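Long-range contacts in putative iron-regulated protein A (Parabacteroides distasonis ATCC 8503, PDB 4ECG), which is an imelysin-like, putatively iron-regulated protein that binds calcium ions and may act as a metalloendopeptidase, its physiological role being inferred rather than established: residues T56-A61 with C78-A83; A61-I66 with Y176-S181. One frame throughout, in Å; residues are numbered along the deposited sequence.

Contact 1 (T56-A61 with C78-A83); sequences TAYKNA and CDAWRA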
loop_
_atom_site.group_PDB
_atom_site.type_symbol
_atom_site.label_atom_id
_atom_site.label_comp_id
_atom_site.label_asym_id
_atom_site.label_seq_id
_atom_site.Cartn_x
_atom_site.Cartn_y
_atom_site.Cartn_z
ATOM N N THR A 56 10.641 -7.680 10.867
ATOM C CA THR A 56 11.433 -8.289 11.915
ATOM C C THR A 56 12.200 -7.230 12.722
ATOM O O THR A 56 12.201 -7.301 13.932
ATOM C CB THR A 56 12.353 -9.392 11.337
ATOM O OG1 THR A 56 11.553 -10.322 10.553
ATOM C CG2 THR A 56 13.195 -10.149 12.492
ATOM N N ALA A 57 12.781 -6.207 12.102
ATOM C CA ALA A 57 13.439 -5.128 12.899
ATOM C C ALA A 57 12.394 -4.373 13.724
ATOM O O ALA A 57 12.607 -4.044 14.924
ATOM C CB ALA A 57 14.198 -4.159 12.030
ATOM N N TYR A 58 11.242 -4.129 13.113
ATOM C CA TYR A 58 10.192 -3.434 13.826
ATOM C C TYR A 58 9.718 -4.196 15.086
ATOM O O TYR A 58 9.594 -3.590 16.142
ATOM C CB TYR A 58 9.038 -3.102 12.924
ATOM C CG TYR A 58 7.813 -2.712 13.708
ATOM C CD1 TYR A 58 7.617 -1.425 14.175
ATOM C CD2 TYR A 58 6.820 -3.644 13.953
ATOM C CE1 TYR A 58 6.457 -1.098 14.919
ATOM C CE2 TYR A 58 5.662 -3.325 14.643
ATOM C CZ TYR A 58 5.491 -2.076 15.141
ATOM O OH TYR A 58 4.377 -1.905 15.866
ATOM N N LYS A 59 9.488 -5.508 14.996
ATOM C CA LYS A 59 8.992 -6.289 16.139
ATOM C C LYS A 59 10.090 -6.347 17.231
ATOM O O LYS A 59 9.783 -6.156 18.402
ATOM C CB LYS A 59 8.459 -7.664 15.672
ATOM C CG LYS A 59 8.482 -8.827 16.643
ATOM C CD LYS A 59 7.280 -8.767 17.572
ATOM C CE LYS A 59 7.339 -9.882 18.614
ATOM N NZ LYS A 59 6.496 -9.469 19.767
ATOM N N ASN A 60 11.357 -6.526 16.840
ATOM C CA ASN A 60 12.486 -6.481 17.787
ATOM C C ASN A 60 12.593 -5.123 18.470
ATOM O O ASN A 60 12.814 -5.084 19.668
ATOM C CB ASN A 60 13.836 -6.888 17.152
ATOM C CG ASN A 60 13.865 -8.356 16.739
ATOM O OD1 ASN A 60 13.263 -9.187 17.397
ATOM N ND2 ASN A 60 14.510 -8.664 15.627
ATOM N N ALA A 61 12.357 -4.038 17.745
ATOM C CA ALA A 61 12.427 -2.701 18.349
ATOM C C ALA A 61 11.252 -2.461 19.295
ATOM O O ALA A 61 11.428 -1.915 20.354
ATOM C CB ALA A 61 12.467 -1.617 17.278
ATOM N N CYS A 78 9.263 3.728 16.754
ATOM C CA CYS A 78 8.538 4.623 15.849
ATOM C C CYS A 78 9.196 4.742 14.488
ATOM O O CYS A 78 8.516 4.723 13.455
ATOM C CB CYS A 78 8.372 6.011 16.490
ATOM S SG CYS A 78 7.210 6.118 17.890
ATOM N N ASP A 79 10.517 4.898 14.464
ATOM C CA ASP A 79 11.275 4.938 13.209
ATOM C C ASP A 79 11.063 3.611 12.454
ATOM O O ASP A 79 10.797 3.593 11.237
ATOM C CB ASP A 79 12.788 5.111 13.459
ATOM C CG ASP A 79 13.191 6.538 13.991
ATOM O OD1 ASP A 79 12.333 7.443 13.970
ATOM O OD2 ASP A 79 14.390 6.735 14.401
ATOM N N ALA A 80 11.210 2.502 13.167
ATOM C CA ALA A 80 11.067 1.177 12.565
ATOM C C ALA A 80 9.630 0.978 11.975
ATOM O O ALA A 80 9.459 0.374 10.934
ATOM C CB ALA A 80 11.460 0.078 13.569
ATOM N N TRP A 81 8.620 1.550 12.603
ATOM C CA TRP A 81 7.231 1.469 12.113
ATOM C C TRP A 81 7.133 2.134 10.771
ATOM O O TRP A 81 6.595 1.547 9.794
ATOM C CB TRP A 81 6.277 2.132 13.128
ATOM C CG TRP A 81 4.832 2.106 12.746
ATOM C CD1 TRP A 81 3.888 1.142 13.072
ATOM C CD2 TRP A 81 4.118 3.051 11.877
ATOM N NE1 TRP A 81 2.682 1.437 12.496
ATOM C CE2 TRP A 81 2.761 2.565 11.775
ATOM C CE3 TRP A 81 4.463 4.209 11.213
ATOM C CZ2 TRP A 81 1.806 3.223 11.033
ATOM C CZ3 TRP A 81 3.487 4.878 10.467
ATOM C CH2 TRP A 81 2.196 4.389 10.375
ATOM N N ARG A 82 7.655 3.362 10.681
ATOM C CA ARG A 82 7.723 4.094 9.388
ATOM C C ARG A 82 8.504 3.367 8.286
ATOM O O ARG A 82 8.121 3.397 7.116
ATOM C CB ARG A 82 8.338 5.481 9.549
ATOM C CG ARG A 82 7.548 6.442 10.427
ATOM C CD ARG A 82 8.193 7.822 10.363
ATOM N NE ARG A 82 7.753 8.739 11.436
ATOM C CZ ARG A 82 6.614 9.447 11.451
ATOM N NH1 ARG A 82 5.721 9.325 10.484
ATOM N NH2 ARG A 82 6.356 10.293 12.442
ATOM N N ALA A 83 9.621 2.771 8.660
ATOM C CA ALA A 83 10.511 2.115 7.706
ATOM C C ALA A 83 9.880 0.817 7.138
ATOM O O ALA A 83 10.012 0.553 5.972
ATOM C CB ALA A 83 11.878 1.847 8.335
#
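A80 fits its methyl against the backbone of Y58, at the point where two antiparallel helices come closest. CB of A80 lies 3.7 Å from CA of Y58. The same methyl meets the methyl of A61, with the two CB atoms 4.2 Å apart. These small residues let the axes of 56-61 and 78-83 approach to 8.6 Å, at 160° between their directions. W81 follows. Its backbone N lies 3.5 Å from CD1 of Y58, oblique to the phenol ring. The two aromatic side chains run side by side and point the same way. With chi1 of Y58 at 165°, the ring swings clear of its own N and lies along W81. CE1 of Y58 reaches CB of W81 at 3.7 Å. The rings form an offset edge-to-face pair, the edge of the W81 five-membered ring turned to the face of Y58, with planes at 64°. No hydrogen bond joins the segments. The polar ends look elsewhere: NE1 of W81 bonds to F148 O, and the Y58 hydroxyl hydrogen-bonds to OG of S181. Replacing Y58 by an alanine would probably open a gap beside the W81 indole and leave the S181 hydroxyl without this partner. The pair joins helix 29-68 to helix 71-89, which follow each other in the chain as a helical hairpin. Helix 147-155 packs against Y58 through A151 and L155. Y58 also reaches M184 of helix 171-196, and F156 of strand 156-157 meets the W81 ring edge-to-face.

Contact 2 (A61-I66 with Y176-S181); sequences AVDKFI and YLKLVS
This is a mainly apolar helix-to-helix contact of V62 and I66 with L177, in which the methylenes of K178 and the hydroxyl of S181 also take part. It joins helix 29-68 to helix 171-196 within the helical imelysin family region. Segments 61-66 and 176-181 run antiparallel, at 165°, their axes 10.1 Å apart at closest. L177 reaches into the interface and lies across V62, its CG 4.2 Å from CG1 of V62. That methyl also meets OG of S181, at 3.7 Å. I66 comes in from the next turn. Its CG1 is anti to the carbonyl carbon (chi1 -71°), and the extended chain carries CD1 onto K178. CD1 of I66 and CB of K178 are 3.5 Å apart, tight for two carbons. F65 adds a looser touch, with CD2 of L177 near the plane of its ring at the edge. D63 and K178 cross at about a right angle, and OD1 of D63 comes within 4.1 Å of CG of K178. Their charged atoms do not meet: OD1 of D63 and NZ of K178 are 5.9 Å apart. D63 instead forms a salt bridge with K59, one turn earlier. S181 OG donates to L177 O at 2.7 Å, tilted 25° from the carbonyl plane, while S181 N reaches the same oxygen from the opposite face. Thus the buried hydroxyl is held to its own helix. No hydrogen bond crosses between the segments. Cohesion here therefore rests on methyl and methylene packing, and the opposite charges of D63 and K178 probably add no more than a mild attraction.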
loop_
_atom_site.group_PDB
_atom_site.type_symbol
_atom_site.label_atom_id
_atom_site.label_comp_id
_atom_site.label_asym_id
_atom_site.label_seq_id
_atom_site.Cartn_x
_atom_site.Cartn_y
_atom_site.Cartn_z
ATOM N N ALA A 61 12.357 -4.038 17.745
ATOM C CA ALA A 61 12.427 -2.701 18.349
ATOM C C ALA A 61 11.252 -2.461 19.295
ATOM O O ALA A 61 11.428 -1.915 20.354
ATOM C CB ALA A 61 12.467 -1.617 17.278
ATOM N N VAL A 62 10.042 -2.848 18.900
ATOM C CA VAL A 62 8.877 -2.788 19.787
ATOM C C VAL A 62 9.138 -3.631 21.066
ATOM O O VAL A 62 8.881 -3.203 22.162
ATOM C CB VAL A 62 7.605 -3.288 19.053
ATOM C CG1 VAL A 62 6.548 -3.713 20.065
ATOM C CG2 VAL A 62 7.063 -2.221 18.121
ATOM N N ASP A 63 9.673 -4.817 20.909
ATOM C CA ASP A 63 9.973 -5.681 22.074
ATOM C C ASP A 63 10.946 -5.047 23.039
ATOM O O ASP A 63 10.812 -5.176 24.251
ATOM C CB ASP A 63 10.608 -6.990 21.638
ATOM C CG ASP A 63 9.576 -8.037 21.155
ATOM O OD1 ASP A 63 8.348 -7.794 21.323
ATOM O OD2 ASP A 63 10.028 -9.100 20.624
ATOM N N LYS A 64 11.980 -4.420 22.495
ATOM C CA LYS A 64 13.020 -3.803 23.308
ATOM C C LYS A 64 12.404 -2.623 24.090
ATOM O O LYS A 64 12.642 -2.456 25.290
ATOM C CB LYS A 64 14.160 -3.386 22.386
ATOM C CG LYS A 64 15.177 -2.435 22.952
ATOM C CD LYS A 64 16.228 -2.096 21.868
ATOM C CE LYS A 64 17.478 -1.454 22.478
ATOM N NZ LYS A 64 18.587 -1.326 21.524
ATOM N N PHE A 65 11.584 -1.816 23.418
ATOM C CA PHE A 65 10.795 -0.818 24.144
ATOM C C PHE A 65 9.854 -1.400 25.211
ATOM O O PHE A 65 9.821 -0.915 26.348
ATOM C CB PHE A 65 9.934 0.021 23.214
ATOM C CG PHE A 65 8.932 0.868 23.945
ATOM C CD1 PHE A 65 9.344 1.869 24.781
ATOM C CD2 PHE A 65 7.580 0.653 23.813
ATOM C CE1 PHE A 65 8.433 2.634 25.519
ATOM C CE2 PHE A 65 6.663 1.438 24.494
ATOM C CZ PHE A 65 7.086 2.438 25.347
ATOM N N ILE A 66 9.053 -2.400 24.873
ATOM C CA ILE A 66 8.142 -2.956 25.889
ATOM C C ILE A 66 8.908 -3.353 27.140
ATOM O O ILE A 66 8.537 -2.941 28.243
ATOM C CB ILE A 66 7.261 -4.089 25.350
ATOM C CG1 ILE A 66 6.236 -3.456 24.387
ATOM C CG2 ILE A 66 6.572 -4.813 26.505
ATOM C CD1 ILE A 66 5.449 -4.449 23.535
ATOM N N TYR A 176 -1.019 -5.295 24.476
ATOM C CA TYR A 176 -1.817 -5.175 23.267
ATOM C C TYR A 176 -0.865 -4.859 22.105
ATOM O O TYR A 176 -0.827 -5.571 21.129
ATOM C CB TYR A 176 -2.889 -4.098 23.526
ATOM C CG TYR A 176 -4.070 -4.038 22.561
ATOM C CD1 TYR A 176 -3.964 -4.420 21.208
ATOM C CD2 TYR A 176 -5.290 -3.552 22.989
ATOM C CE1 TYR A 176 -5.022 -4.285 20.326
ATOM C CE2 TYR A 176 -6.345 -3.453 22.109
ATOM C CZ TYR A 176 -6.216 -3.836 20.793
ATOM O OH TYR A 176 -7.325 -3.760 19.980
ATOM N N LEU A 177 -0.035 -3.829 22.278
ATOM C CA LEU A 177 0.987 -3.408 21.323
ATOM C C LEU A 177 1.896 -4.573 20.897
ATOM O O LEU A 177 2.236 -4.696 19.712
ATOM C CB LEU A 177 1.829 -2.261 21.892
ATOM C CG LEU A 177 3.020 -1.727 21.045
ATOM C CD1 LEU A 177 2.528 -1.254 19.654
ATOM C CD2 LEU A 177 3.868 -0.639 21.772
ATOM N N LYS A 178 2.301 -5.401 21.840
ATOM C CA LYS A 178 3.127 -6.576 21.545
ATOM C C LYS A 178 2.344 -7.556 20.670
ATOM O O LYS A 178 2.872 -8.047 19.668
ATOM C CB LYS A 178 3.528 -7.280 22.831
ATOM C CG LYS A 178 4.576 -8.384 22.701
ATOM C CD LYS A 178 4.653 -9.292 23.927
ATOM C CE LYS A 178 5.791 -8.981 24.902
ATOM N NZ LYS A 178 5.636 -9.755 26.206
ATOM N N LEU A 179 1.078 -7.808 21.010
ATOM C CA LEU A 179 0.291 -8.797 20.268
ATOM C C LEU A 179 -0.002 -8.354 18.828
ATOM O O LEU A 179 0.102 -9.144 17.899
ATOM C CB LEU A 179 -0.998 -9.152 21.013
ATOM C CG LEU A 179 -0.753 -9.959 22.281
ATOM C CD1 LEU A 179 -1.999 -9.880 23.137
ATOM C CD2 LEU A 179 -0.393 -11.403 21.913
ATOM N N VAL A 180 -0.329 -7.069 18.684
ATOM C CA VAL A 180 -0.522 -6.487 17.424
ATOM C C VAL A 180 0.731 -6.602 16.533
ATOM O O VAL A 180 0.633 -6.997 15.368
ATOM C CB VAL A 180 -0.996 -5.053 17.620
ATOM C CG1 VAL A 180 -0.779 -4.262 16.358
ATOM C CG2 VAL A 180 -2.463 -5.051 18.157
ATOM N N SER A 181 1.901 -6.325 17.110
ATOM C CA SER A 181 3.146 -6.388 16.398
ATOM C C SER A 181 3.578 -7.846 16.082
ATOM O O SER A 181 4.140 -8.071 15.013
ATOM C CB SER A 181 4.243 -5.692 17.200
ATOM O OG SER A 181 3.884 -4.389 17.610
#

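In the fold
Contacts 1 and 2 use parts of helix 29-68 that overlap at A61. Their centres lie about 10 Å apart, on the same side of the chain's centre. Helix 71-89 packs on this helix in one and helix 171-196 in the other. Y58 bridges them: its OH is 3.1 Å from OG of S181, a probable hydrogen bond. K59, on segment 56-61, packs on contact 2, its NZ 3.7 Å from CG of K178. Neither contact includes a calcium ligand. In contact 1 the side chain of W81 is about 6 Å from that of the calcium ligand D109 and about 9 Å from a bound calcium ion. In contact 2 the side chain of F65 is about 12 Å from a bound calcium ion.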